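Local coordinates for regulatory protein RecX (PDB 3E3V), which probably modulates the activity of the recombinase RecA, and is present here as a fragment spanning its three consecutive three-helix domains, at residues Asp15-Gly20 and Ile52-Asn57; Arg35-Asp40 and Ser94-Asp99; Glu72-Thr77 and Lys87-Asn92; Lys125-Tyr130 and Arg136-Lys141. All blocks are in the same frame, centred on the assembly; numbering follows the deposited sequence.

Contact 1: residues Asp15-Gly20 and Ile52-Asn57; sequences DDISKG and ISEIIN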
loop_
_atom_site.group_PDB
_atom_site.type_symbol
_atom_site.label_atom_id
_atom_site.label_comp_id
_atom_site.label_asym_id
_atom_site.label_seq_id
_atom_site.Cartn_x
_atom_site.Cartn_y
_atom_site.Cartn_z
ATOM N N ASP A 15 -35.955 -3.295 -4.890
ATOM C CA ASP A 15 -35.366 -2.053 -5.373
ATOM C C ASP A 15 -34.200 -1.694 -4.465
ATOM O O ASP A 15 -33.439 -0.767 -4.742
ATOM C CB ASP A 15 -36.394 -0.926 -5.343
ATOM C CG ASP A 15 -36.766 -0.523 -3.934
ATOM O OD1 ASP A 15 -37.395 -1.339 -3.219
ATOM O OD2 ASP A 15 -36.425 0.614 -3.534
ATOM N N ASP A 16 -34.073 -2.445 -3.377
ATOM C CA ASP A 16 -33.013 -2.235 -2.401
ATOM C C ASP A 16 -31.706 -2.753 -2.990
ATOM O O ASP A 16 -30.705 -2.048 -3.035
ATOM C CB ASP A 16 -33.331 -3.002 -1.117
ATOM C CG ASP A 16 -32.691 -2.381 0.109
ATOM O OD1 ASP A 16 -32.585 -3.076 1.145
ATOM O OD2 ASP A 16 -32.309 -1.191 0.040
ATOM N N ILE A 17 -31.730 -4.004 -3.434
ATOM C CA ILE A 17 -30.565 -4.638 -4.027
ATOM C C ILE A 17 -30.162 -3.867 -5.287
ATOM O O ILE A 17 -28.982 -3.770 -5.632
ATOM C CB ILE A 17 -30.891 -6.112 -4.376
ATOM C CG1 ILE A 17 -31.372 -6.835 -3.113
ATOM C CG2 ILE A 17 -29.671 -6.811 -4.938
ATOM C CD1 ILE A 17 -31.877 -8.244 -3.346
ATOM N N SER A 18 -31.156 -3.298 -5.957
ATOM C CA SER A 18 -30.937 -2.531 -7.172
ATOM C C SER A 18 -30.174 -1.247 -6.888
ATOM O O SER A 18 -29.195 -0.928 -7.565
ATOM C CB SER A 18 -32.279 -2.199 -7.821
ATOM O OG SER A 18 -32.102 -1.331 -8.921
ATOM N N LYS A 19 -30.635 -0.493 -5.896
ATOM C CA LYS A 19 -29.960 0.748 -5.539
ATOM C C LYS A 19 -28.542 0.410 -5.077
ATOM O O LYS A 19 -27.611 1.187 -5.277
ATOM C CB LYS A 19 -30.720 1.476 -4.421
ATOM C CG LYS A 19 -32.146 1.885 -4.798
ATOM C CD LYS A 19 -32.852 2.609 -3.654
ATOM C CE LYS A 19 -32.637 4.116 -3.719
ATOM N NZ LYS A 19 -33.288 4.704 -4.933
ATOM N N GLY A 20 -28.395 -0.760 -4.462
ATOM C CA GLY A 20 -27.099 -1.198 -3.985
ATOM C C GLY A 20 -26.127 -1.467 -5.120
ATOM O O GLY A 20 -24.968 -1.057 -5.052
ATOM N N ILE A 52 -26.053 -6.639 1.202
ATOM C CA ILE A 52 -24.681 -6.227 0.917
ATOM C C ILE A 52 -23.857 -7.437 0.499
ATOM O O ILE A 52 -23.115 -7.392 -0.483
ATOM C CB ILE A 52 -24.022 -5.578 2.155
ATOM C CG1 ILE A 52 -24.601 -4.181 2.374
ATOM C CG2 ILE A 52 -22.517 -5.505 1.973
ATOM C CD1 ILE A 52 -24.006 -3.444 3.555
ATOM N N SER A 53 -24.009 -8.521 1.247
ATOM C CA SER A 53 -23.290 -9.747 0.965
ATOM C C SER A 53 -23.614 -10.308 -0.414
ATOM O O SER A 53 -22.737 -10.844 -1.096
ATOM C CB SER A 53 -23.620 -10.796 2.020
ATOM O OG SER A 53 -23.023 -12.033 1.679
ATOM N N GLU A 54 -24.878 -10.202 -0.818
ATOM C CA GLU A 54 -25.293 -10.704 -2.124
ATOM C C GLU A 54 -24.614 -9.868 -3.208
ATOM O O GLU A 54 -24.070 -10.399 -4.175
ATOM C CB GLU A 54 -26.816 -10.615 -2.266
ATOM C CG GLU A 54 -27.370 -11.243 -3.540
ATOM C CD GLU A 54 -28.853 -10.940 -3.744
ATOM O OE1 GLU A 54 -29.637 -11.122 -2.785
ATOM O OE2 GLU A 54 -29.229 -10.521 -4.861
ATOM N N ILE A 55 -24.635 -8.556 -3.024
ATOM C CA ILE A 55 -24.024 -7.617 -3.964
ATOM C C ILE A 55 -22.512 -7.812 -4.058
ATOM O O ILE A 55 -21.952 -7.879 -5.151
ATOM C CB ILE A 55 -24.333 -6.163 -3.543
ATOM C CG1 ILE A 55 -25.845 -5.947 -3.570
ATOM C CG2 ILE A 55 -23.644 -5.168 -4.484
ATOM C CD1 ILE A 55 -26.283 -4.577 -3.099
ATOM N N ILE A 56 -21.858 -7.930 -2.904
ATOM C CA ILE A 56 -20.411 -8.114 -2.855
ATOM C C ILE A 56 -19.935 -9.389 -3.561
ATOM O O ILE A 56 -18.969 -9.353 -4.315
ATOM C CB ILE A 56 -19.895 -8.137 -1.389
ATOM C CG1 ILE A 56 -20.167 -6.786 -0.716
ATOM C CG2 ILE A 56 -18.394 -8.462 -1.358
ATOM C CD1 ILE A 56 -19.479 -5.607 -1.371
ATOM N N ASN A 57 -20.595 -10.513 -3.305
ATOM C CA ASN A 57 -20.214 -11.771 -3.939
ATOM C C ASN A 57 -20.367 -11.700 -5.450
ATOM O O ASN A 57 -19.545 -12.233 -6.196
ATOM C CB ASN A 57 -21.056 -12.923 -3.399
ATOM C CG ASN A 57 -20.675 -13.296 -1.987
ATOM O OD1 ASN A 57 -19.501 -13.512 -1.687
ATOM N ND2 ASN A 57 -21.666 -13.371 -1.107
#
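The one flat side-chain group that takes part is the carboxylate of E54, and I17 meets it with two of its carbons. CD1 of I17 lies 3.7 Å from E54 OE1 and nearly as near the other oxygen, while CG2 of I17 is 3.7 Å from E54 OE2; both carbons sit to the same side of the carboxylate plane. E54 gets there on an extended chain whose CG is anti to the backbone N (chi1 -174°), crossing the isoleucine at about a right angle. Deeper in, CG2 of I17 packs on CG1 of I55 at 4.2 Å. The tip of I55 reaches further along helix 14-29, where its CD1 touches CA of G20 at 3.6 Å. A beta carbon on G20 would collide with that methyl at the present spacing, with the segment axes 9.9 Å apart and crossing at -46°. This joins the first and third helices of the first three-helix domain, and I17 also rests on Y51. Replacing I17 with an alanine removes both outer branches and would probably leave I55 CG1 without its neighbour and the E54 carboxylate freer to turn. Chemically, the contact is van der Waals packing: the buried methyl lying on the glycine probably helps set the spacing, and the exposed E54 contributes its length as a lid over I17, with its charge probably left to solvent.

Contact 2: residues Arg35-Asp40 and Ser94-Asp99; sequences RKEVED and SKKGID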
loop_
_atom_site.group_PDB
_atom_site.type_symbol
_atom_site.label_atom_id
_atom_site.label_comp_id
_atom_site.label_asym_id
_atom_site.label_seq_id
_atom_site.Cartn_x
_atom_site.Cartn_y
_atom_site.Cartn_z
ATOM N N ARG A 35 -12.603 -4.601 -1.000
ATOM C CA ARG A 35 -13.902 -5.182 -0.697
ATOM C C ARG A 35 -14.558 -4.402 0.438
ATOM O O ARG A 35 -15.716 -3.999 0.340
ATOM C CB ARG A 35 -13.744 -6.649 -0.289
ATOM C CG ARG A 35 -15.022 -7.279 0.253
ATOM C CD ARG A 35 -14.849 -8.764 0.544
ATOM N NE ARG A 35 -16.054 -9.331 1.142
ATOM C CZ ARG A 35 -16.306 -10.632 1.248
ATOM N NH1 ARG A 35 -15.436 -11.525 0.790
ATOM N NH2 ARG A 35 -17.429 -11.043 1.820
ATOM N N LYS A 36 -13.801 -4.172 1.508
ATOM C CA LYS A 36 -14.320 -3.454 2.668
ATOM C C LYS A 36 -14.769 -2.024 2.351
ATOM O O LYS A 36 -15.742 -1.534 2.933
ATOM C CB LYS A 36 -13.279 -3.445 3.793
ATOM C CG LYS A 36 -13.890 -3.259 5.175
ATOM C CD LYS A 36 -12.852 -2.853 6.203
ATOM C CE LYS A 36 -13.500 -2.559 7.548
ATOM N NZ LYS A 36 -12.510 -2.005 8.516
ATOM N N GLU A 37 -14.071 -1.344 1.442
ATOM C CA GLU A 37 -14.455 0.018 1.066
ATOM C C GLU A 37 -15.862 0.033 0.476
ATOM O O GLU A 37 -16.637 0.966 0.701
ATOM C CB GLU A 37 -13.484 0.603 0.034
ATOM C CG GLU A 37 -12.229 1.236 0.611
ATOM C CD GLU A 37 -11.375 1.873 -0.464
ATOM O OE1 GLU A 37 -10.917 1.144 -1.367
ATOM O OE2 GLU A 37 -11.166 3.105 -0.418
ATOM N N VAL A 38 -16.182 -0.995 -0.305
ATOM C CA VAL A 38 -17.500 -1.106 -0.916
ATOM C C VAL A 38 -18.443 -1.700 0.123
ATOM O O VAL A 38 -19.576 -1.262 0.273
ATOM C CB VAL A 38 -17.477 -2.038 -2.158
ATOM C CG1 VAL A 38 -18.856 -2.088 -2.801
ATOM C CG2 VAL A 38 -16.459 -1.544 -3.163
ATOM N N GLU A 39 -17.943 -2.697 0.844
ATOM C CA GLU A 39 -18.692 -3.397 1.877
ATOM C C GLU A 39 -19.320 -2.427 2.876
ATOM O O GLU A 39 -20.413 -2.676 3.389
ATOM C CB GLU A 39 -17.762 -4.376 2.585
ATOM C CG GLU A 39 -18.422 -5.652 3.011
ATOM C CD GLU A 39 -17.424 -6.775 3.169
ATOM O OE1 GLU A 39 -16.415 -6.595 3.895
ATOM O OE2 GLU A 39 -17.653 -7.844 2.564
ATOM N N ASP A 40 -18.629 -1.331 3.175
ATOM C CA ASP A 40 -19.211 -0.341 4.067
ATOM C C ASP A 40 -19.315 1.024 3.391
ATOM O O ASP A 40 -18.861 2.045 3.903
ATOM C CB ASP A 40 -18.482 -0.260 5.431
ATOM C CG ASP A 40 -16.989 -0.052 5.311
ATOM O OD1 ASP A 40 -16.560 0.890 4.612
ATOM O OD2 ASP A 40 -16.240 -0.828 5.948
ATOM N N SER A 94 -3.571 -2.094 5.190
ATOM C CA SER A 94 -4.421 -2.509 6.316
ATOM C C SER A 94 -5.495 -1.468 6.607
ATOM O O SER A 94 -6.614 -1.813 6.987
ATOM C CB SER A 94 -3.600 -2.715 7.598
ATOM O OG SER A 94 -2.708 -3.792 7.481
ATOM N N LYS A 95 -5.142 -0.197 6.450
ATOM C CA LYS A 95 -6.082 0.888 6.702
ATOM C C LYS A 95 -7.178 0.960 5.643
ATOM O O LYS A 95 -8.151 1.697 5.794
ATOM C CB LYS A 95 -5.335 2.219 6.774
ATOM C CG LYS A 95 -4.607 2.442 8.093
ATOM C CD LYS A 95 -3.599 3.589 7.994
ATOM C CE LYS A 95 -4.240 4.884 7.524
ATOM N NZ LYS A 95 -5.291 5.373 8.460
ATOM N N LYS A 96 -7.011 0.194 4.569
ATOM C CA LYS A 96 -7.985 0.152 3.482
ATOM C C LYS A 96 -8.827 -1.119 3.561
ATOM O O LYS A 96 -9.710 -1.341 2.737
ATOM C CB LYS A 96 -7.265 0.204 2.132
ATOM C CG LYS A 96 -6.750 1.573 1.737
ATOM C CD LYS A 96 -7.904 2.475 1.310
ATOM C CE LYS A 96 -7.419 3.827 0.816
ATOM N NZ LYS A 96 -8.548 4.649 0.292
ATOM N N GLY A 97 -8.539 -1.967 4.537
ATOM C CA GLY A 97 -9.298 -3.197 4.680
ATOM C C GLY A 97 -8.705 -4.429 4.010
ATOM O O GLY A 97 -9.404 -5.426 3.829
ATOM N N ILE A 98 -7.428 -4.378 3.642
ATOM C CA ILE A 98 -6.772 -5.514 3.005
ATOM C C ILE A 98 -6.251 -6.508 4.047
ATOM O O ILE A 98 -5.580 -6.122 5.006
ATOM C CB ILE A 98 -5.588 -5.045 2.115
ATOM C CG1 ILE A 98 -6.107 -4.162 0.975
ATOM C CG2 ILE A 98 -4.833 -6.247 1.555
ATOM C CD1 ILE A 98 -7.046 -4.871 0.010
ATOM N N ASP A 99 -6.565 -7.785 3.853
ATOM C CA ASP A 99 -6.124 -8.835 4.764
ATOM C C ASP A 99 -4.606 -8.845 4.825
ATOM O O ASP A 99 -3.942 -8.587 3.823
ATOM C CB ASP A 99 -6.618 -10.203 4.278
ATOM C CG ASP A 99 -8.138 -10.281 4.181
ATOM O OD1 ASP A 99 -8.811 -10.136 5.228
ATOM O OD2 ASP A 99 -8.657 -10.485 3.055
HETATM O O HOH W 1 -11.244 -5.541 1.607
#
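A domain-to-domain surface contact brings K36 and E37 of helix 35-39, in the first three-helix domain, against K96 and G97 of the turn between helices 86-94 and 100-107 of the second. At its outer side K96 NZ donates to E37 OE2 at 3.1 Å, forming a salt bridge. The ammonium approaches from above the carboxylate, 47° out of its plane, after the lysine chain has bent at chi2 (-74°) to bring CD alongside the same carboxylate. The other oxygen, E37 OE1, accepts from the backbone N of T34, which helps fix the carboxylate for K96. Lower down, the extended aliphatic chain of K36 lies on G97, its CD 3.9 Å from G97 CA. Here the backbones are nearest: a beta carbon on G97 would run into K36 CB, and the positive phi of this residue, which ends helix 86-94 in a Schellman motif, itself calls for glycine. One water bridges the backbones, accepting from K36 N at 2.9 Å and donating to G97 O at 2.9 Å, while K96 O takes a hydrogen bond from T34 OG1. Helix 67-81 backs the joint through Y70, which touches both E37 and K96. I98 turns to A103 of helix 100-107, and on the far side of helix 35-39, R35 and V38 pack on I56 of helix 49-61.

Contact 3: residues Glu72-Thr77 and Lys87-Asn92; sequences ESYVRT and KVIKLN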
loop_
_atom_site.group_PDB
_atom_site.type_symbol
_atom_site.label_atom_id
_atom_site.label_comp_id
_atom_site.label_asym_id
_atom_site.label_seq_id
_atom_site.Cartn_x
_atom_site.Cartn_y
_atom_site.Cartn_z
ATOM N N GLU A 72 -1.922 -5.394 -5.227
ATOM C CA GLU A 72 -0.784 -5.404 -6.131
ATOM C C GLU A 72 -0.558 -4.072 -6.845
ATOM O O GLU A 72 0.578 -3.620 -6.981
ATOM C CB GLU A 72 -0.920 -6.541 -7.149
ATOM C CG GLU A 72 -0.238 -7.817 -6.688
ATOM C CD GLU A 72 -0.462 -8.986 -7.631
ATOM O OE1 GLU A 72 -0.425 -8.773 -8.862
ATOM O OE2 GLU A 72 -0.661 -10.116 -7.135
ATOM N N SER A 73 -1.632 -3.442 -7.301
ATOM C CA SER A 73 -1.490 -2.169 -7.990
ATOM C C SER A 73 -1.076 -1.081 -6.991
ATOM O O SER A 73 -0.296 -0.183 -7.326
ATOM C CB SER A 73 -2.800 -1.798 -8.675
ATOM O OG SER A 73 -3.839 -1.715 -7.722
ATOM N N TYR A 74 -1.583 -1.163 -5.765
ATOM C CA TYR A 74 -1.204 -0.179 -4.759
ATOM C C TYR A 74 0.302 -0.279 -4.546
ATOM O O TYR A 74 1.002 0.730 -4.573
ATOM C CB TYR A 74 -1.924 -0.427 -3.433
ATOM C CG TYR A 74 -1.571 0.617 -2.379
ATOM C CD1 TYR A 74 -1.957 1.952 -2.537
ATOM C CD2 TYR A 74 -0.806 0.281 -1.263
ATOM C CE1 TYR A 74 -1.581 2.930 -1.611
ATOM C CE2 TYR A 74 -0.425 1.252 -0.328
ATOM C CZ TYR A 74 -0.814 2.570 -0.513
ATOM O OH TYR A 74 -0.418 3.537 0.377
ATOM N N VAL A 75 0.795 -1.503 -4.351
ATOM C CA VAL A 75 2.224 -1.750 -4.142
ATOM C C VAL A 75 3.064 -1.234 -5.310
ATOM O O VAL A 75 4.096 -0.592 -5.117
ATOM C CB VAL A 75 2.501 -3.275 -3.940
ATOM C CG1 VAL A 75 3.995 -3.593 -4.126
ATOM C CG2 VAL A 75 2.057 -3.691 -2.548
ATOM N N ARG A 76 2.618 -1.494 -6.530
ATOM C CA ARG A 76 3.354 -1.019 -7.701
ATOM C C ARG A 76 3.350 0.515 -7.710
ATOM O O ARG A 76 4.367 1.154 -7.976
ATOM C CB ARG A 76 2.707 -1.567 -8.982
ATOM C CG ARG A 76 2.861 -3.085 -9.150
ATOM C CD ARG A 76 2.643 -3.522 -10.603
ATOM N NE ARG A 76 2.976 -4.931 -10.825
ATOM C CZ ARG A 76 2.120 -5.939 -10.672
ATOM N NH1 ARG A 76 0.868 -5.693 -10.301
ATOM N NH2 ARG A 76 2.514 -7.192 -10.877
ATOM N N THR A 77 2.200 1.106 -7.420
ATOM C CA THR A 77 2.102 2.553 -7.374
ATOM C C THR A 77 3.088 3.154 -6.365
ATOM O O THR A 77 3.872 4.032 -6.721
ATOM C CB THR A 77 0.666 2.981 -7.035
ATOM O OG1 THR A 77 -0.187 2.628 -8.137
ATOM C CG2 THR A 77 0.585 4.499 -6.794
ATOM N N LYS A 87 6.850 -1.795 5.220
ATOM C CA LYS A 87 6.048 -1.646 6.429
ATOM C C LYS A 87 4.984 -0.560 6.375
ATOM O O LYS A 87 3.888 -0.748 6.899
ATOM C CB LYS A 87 6.947 -1.420 7.638
ATOM C CG LYS A 87 7.887 -2.583 7.932
ATOM C CD LYS A 87 8.660 -2.303 9.213
ATOM C CE LYS A 87 9.866 -3.212 9.361
ATOM N NZ LYS A 87 10.732 -2.705 10.475
ATOM N N VAL A 88 5.295 0.577 5.757
ATOM C CA VAL A 88 4.309 1.643 5.666
ATOM C C VAL A 88 3.303 1.285 4.573
ATOM O O VAL A 88 2.103 1.517 4.713
ATOM C CB VAL A 88 4.974 3.018 5.372
ATOM C CG1 VAL A 88 3.903 4.077 5.119
ATOM C CG2 VAL A 88 5.821 3.451 6.589
ATOM N N ILE A 89 3.787 0.702 3.489
ATOM C CA ILE A 89 2.893 0.306 2.402
ATOM C C ILE A 89 1.859 -0.666 2.974
ATOM O O ILE A 89 0.672 -0.589 2.662
ATOM C CB ILE A 89 3.693 -0.362 1.248
ATOM C CG1 ILE A 89 4.576 0.699 0.566
ATOM C CG2 ILE A 89 2.746 -0.995 0.229
ATOM C CD1 ILE A 89 5.639 0.144 -0.384
ATOM N N LYS A 90 2.321 -1.556 3.847
ATOM C CA LYS A 90 1.457 -2.552 4.457
ATOM C C LYS A 90 0.396 -1.959 5.377
ATOM O O LYS A 90 -0.764 -2.360 5.322
ATOM C CB LYS A 90 2.289 -3.588 5.233
ATOM C CG LYS A 90 1.446 -4.766 5.764
ATOM C CD LYS A 90 2.239 -5.691 6.704
ATOM C CE LYS A 90 1.361 -6.822 7.239
ATOM N NZ LYS A 90 0.111 -6.306 7.902
ATOM N N LEU A 91 0.782 -1.018 6.234
ATOM C CA LEU A 91 -0.194 -0.415 7.122
ATOM C C LEU A 91 -1.176 0.427 6.314
ATOM O O LEU A 91 -2.319 0.599 6.722
ATOM C CB LEU A 91 0.486 0.420 8.218
ATOM C CG LEU A 91 1.122 1.786 7.966
ATOM C CD1 LEU A 91 0.051 2.875 7.864
ATOM C CD2 LEU A 91 2.059 2.100 9.133
ATOM N N ASN A 92 -0.751 0.951 5.166
ATOM C CA ASN A 92 -1.679 1.727 4.340
ATOM C C ASN A 92 -2.718 0.746 3.805
ATOM O O ASN A 92 -3.924 1.026 3.797
ATOM C CB ASN A 92 -0.956 2.432 3.183
ATOM C CG ASN A 92 -0.117 3.607 3.650
ATOM O OD1 ASN A 92 -0.369 4.174 4.701
ATOM N ND2 ASN A 92 0.877 3.978 2.864
#
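Y74, V75, I89 and N92 join the first two helices of the second three-helix domain, a RecX unit of the helix-turn-helix clan. Helices 67-81 and 86-94 run roughly antiparallel, their contacting segments at 142° with axes 10.7 Å apart, and the backbones draw nearest at V75 and I89. Y74 spans the gap. A chi1 of -178° swings its ring clear of its own helix and over to the second one, where I89 O lies at the ring edge, near the ring plane and 3.7 Å from CE2. N92 meets the far end of the ring: its CB sits 3.7 Å from Y74 CZ, and its ND2 donates to Y74 OH at 2.8 Å. The bond is weak, bent to 120° at the hydrogen; the amide and ring planes stand 81° apart. It adds a polar link at the phenol end of an otherwise apolar contact. The apolar half centres on CG2 of I89, a single methyl wedged between Y74 CE2 and V75 CG2, 3.9 Å from each. V75 and I89 cross at about a right angle and meet through these branch methyls. Beneath this layer, helix 100-107 completes the three-helix packing: A106 meets V75, and L107 meets I89. M78, one turn further along helix 67-81, touches both I89 and N92, while K90, pointing away from helix 67-81, packs on E104 and L107 and makes a salt bridge to D100 at the start of helix 100-107.

Contact 4: residues Lys125-Tyr130 and Arg136-Lys141; sequences KLANRY and RNKQNK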
loop_
_atom_site.group_PDB
_atom_site.type_symbol
_atom_site.label_atom_id
_atom_site.label_comp_id
_atom_site.label_asym_id
_atom_site.label_seq_id
_atom_site.Cartn_x
_atom_site.Cartn_y
_atom_site.Cartn_z
ATOM N N LYS A 125 20.497 11.757 -1.047
ATOM C CA LYS A 125 20.006 13.119 -0.832
ATOM C C LYS A 125 20.258 13.557 0.598
ATOM O O LYS A 125 20.712 14.671 0.846
ATOM C CB LYS A 125 18.506 13.207 -1.114
ATOM C CG LYS A 125 18.127 13.041 -2.567
ATOM C CD LYS A 125 16.610 13.019 -2.743
ATOM C CE LYS A 125 16.246 12.794 -4.200
ATOM N NZ LYS A 125 14.781 12.630 -4.392
ATOM N N LEU A 126 19.953 12.674 1.542
ATOM C CA LEU A 126 20.145 12.975 2.953
ATOM C C LEU A 126 21.618 13.130 3.328
ATOM O O LEU A 126 21.953 13.888 4.242
ATOM C CB LEU A 126 19.507 11.876 3.810
ATOM C CG LEU A 126 17.990 11.774 3.678
ATOM C CD1 LEU A 126 17.482 10.556 4.414
ATOM C CD2 LEU A 126 17.361 13.050 4.229
ATOM N N ALA A 127 22.494 12.407 2.635
ATOM C CA ALA A 127 23.925 12.488 2.913
ATOM C C ALA A 127 24.394 13.907 2.605
ATOM O O ALA A 127 25.165 14.496 3.362
ATOM C CB ALA A 127 24.691 11.472 2.061
ATOM N N ASN A 128 23.911 14.453 1.493
ATOM C CA ASN A 128 24.254 15.814 1.089
ATOM C C ASN A 128 23.650 16.814 2.069
ATOM O O ASN A 128 24.260 17.833 2.391
ATOM C CB ASN A 128 23.721 16.091 -0.319
ATOM C CG ASN A 128 24.366 15.205 -1.364
ATOM O OD1 ASN A 128 23.798 14.962 -2.426
ATOM N ND2 ASN A 128 25.567 14.726 -1.070
ATOM N N ARG A 129 22.444 16.518 2.540
ATOM C CA ARG A 129 21.776 17.404 3.477
ATOM C C ARG A 129 22.526 17.483 4.799
ATOM O O ARG A 129 22.625 18.547 5.406
ATOM C CB ARG A 129 20.347 16.935 3.742
ATOM C CG ARG A 129 19.581 17.851 4.702
ATOM C CD ARG A 129 18.164 17.359 4.954
ATOM N NE ARG A 129 17.402 17.210 3.719
ATOM C CZ ARG A 129 16.147 16.774 3.669
ATOM N NH1 ARG A 129 15.509 16.446 4.784
ATOM N NH2 ARG A 129 15.531 16.658 2.499
ATOM N N TYR A 130 23.052 16.355 5.250
ATOM C CA TYR A 130 23.782 16.330 6.510
ATOM C C TYR A 130 25.291 16.282 6.285
ATOM O O TYR A 130 26.035 15.810 7.148
ATOM C CB TYR A 130 23.338 15.117 7.333
ATOM C CG TYR A 130 21.841 15.037 7.519
ATOM C CD1 TYR A 130 21.117 16.132 7.988
ATOM C CD2 TYR A 130 21.145 13.863 7.224
ATOM C CE1 TYR A 130 19.735 16.061 8.159
ATOM C CE2 TYR A 130 19.773 13.783 7.392
ATOM C CZ TYR A 130 19.074 14.883 7.857
ATOM O OH TYR A 130 17.707 14.800 8.006
ATOM N N ARG A 136 29.316 9.203 11.399
ATOM C CA ARG A 136 28.445 8.516 12.346
ATOM C C ARG A 136 27.073 9.179 12.501
ATOM O O ARG A 136 26.038 8.529 12.325
ATOM C CB ARG A 136 29.146 8.451 13.701
ATOM C CG ARG A 136 28.395 7.724 14.793
ATOM C CD ARG A 136 29.210 7.769 16.079
ATOM N NE ARG A 136 29.391 9.140 16.561
ATOM C CZ ARG A 136 28.439 9.855 17.158
ATOM N NH1 ARG A 136 27.237 9.326 17.351
ATOM N NH2 ARG A 136 28.684 11.094 17.559
ATOM N N ASN A 137 27.064 10.468 12.835
ATOM C CA ASN A 137 25.806 11.197 13.008
ATOM C C ASN A 137 25.025 11.229 11.704
ATOM O O ASN A 137 23.799 11.239 11.703
ATOM C CB ASN A 137 26.077 12.631 13.472
ATOM C CG ASN A 137 26.550 12.703 14.909
ATOM O OD1 ASN A 137 26.954 13.761 15.389
ATOM N ND2 ASN A 137 26.496 11.578 15.607
ATOM N N LYS A 138 25.751 11.244 10.596
ATOM C CA LYS A 138 25.139 11.277 9.284
ATOM C C LYS A 138 24.355 9.991 9.030
ATOM O O LYS A 138 23.176 10.035 8.688
ATOM C CB LYS A 138 26.219 11.457 8.220
ATOM C CG LYS A 138 25.691 11.745 6.831
ATOM C CD LYS A 138 26.800 11.662 5.791
ATOM C CE LYS A 138 27.907 12.682 6.029
ATOM N NZ LYS A 138 29.024 12.533 5.045
ATOM N N GLN A 139 25.012 8.845 9.202
ATOM C CA GLN A 139 24.364 7.552 8.987
ATOM C C GLN A 139 23.204 7.295 9.942
ATOM O O GLN A 139 22.211 6.663 9.566
ATOM C CB GLN A 139 25.379 6.414 9.101
ATOM C CG GLN A 139 26.485 6.495 8.065
ATOM C CD GLN A 139 27.113 5.147 7.783
ATOM O OE1 GLN A 139 27.345 4.346 8.695
ATOM N NE2 GLN A 139 27.402 4.891 6.514
ATOM N N ASN A 140 23.324 7.776 11.175
ATOM C CA ASN A 140 22.255 7.608 12.157
ATOM C C ASN A 140 20.987 8.291 11.649
ATOM O O ASN A 140 19.901 7.710 11.692
ATOM C CB ASN A 140 22.643 8.219 13.507
ATOM C CG ASN A 140 23.723 7.432 14.220
ATOM O OD1 ASN A 140 23.648 6.206 14.321
ATOM N ND2 ASN A 140 24.729 8.131 14.729
ATOM N N LYS A 141 21.127 9.527 11.175
ATOM C CA LYS A 141 19.982 10.269 10.659
ATOM C C LYS A 141 19.391 9.557 9.443
ATOM O O LYS A 141 18.181 9.477 9.301
ATOM C CB LYS A 141 20.386 11.693 10.261
ATOM C CG LYS A 141 20.707 12.633 11.419
ATOM C CD LYS A 141 21.144 13.995 10.877
ATOM C CE LYS A 141 21.355 15.037 11.971
ATOM N NZ LYS A 141 22.348 14.562 12.965
#
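CD of K141 stands over one face of the Y130 ring, almost exactly above its centre: 3.4 Å from the centroid and 5° off the ring normal, a CH-pi contact. K141 CB touches the same ring near its CE2, at 3.6 Å. The lysine lies extended as far as CE and then bends at chi4 (57°), which leaves NZ 5.6 Å from the centroid, where any cation-pi attraction is weak at most; D133 offers NZ a second, long and weak ion pair. K138 runs beside the tyrosine backbone. Its CG packs on Y130 CB at 4.1 Å, and its CE comes within 3.8 Å of Y130 O, while CD lies by A127. A leucine at Y130 takes away the flat ring and would probably leave the K141 chain without its platform and free to turn. Behind this shell, Y130 is the first residue beyond helix 112-129, and S134 OG accepts from N137 N in the first turn of helix 135-148. Further down, L126 packs on I142 and S145. Successive helices joined by a short link, with lysine chains packed in the angle near it, are the opening pair of the third three-helix domain, a RecX unit of the helix-turn-helix clan.

The four contacts follow the length of an elongated, all-helical chain. Contacts 1, 3 and 4 each pack helices of one three-helix domain, whereas contact 2 joins the first domain to the second. Contacts 1 and 2 have centres 17 Å apart and touch directly, since I52 and I56 of helix 49-61 pack on helix 35-39. Contact 3 lies within the chain between the two segments of contact 2, centres 14 Å apart, and its second segment leads almost directly into S94-D99. Contact 4 stands apart, about 26 Å from contact 3 and 54 Å from contact 1 between centres, at the opposite end of the molecule. No ligand or active site links them.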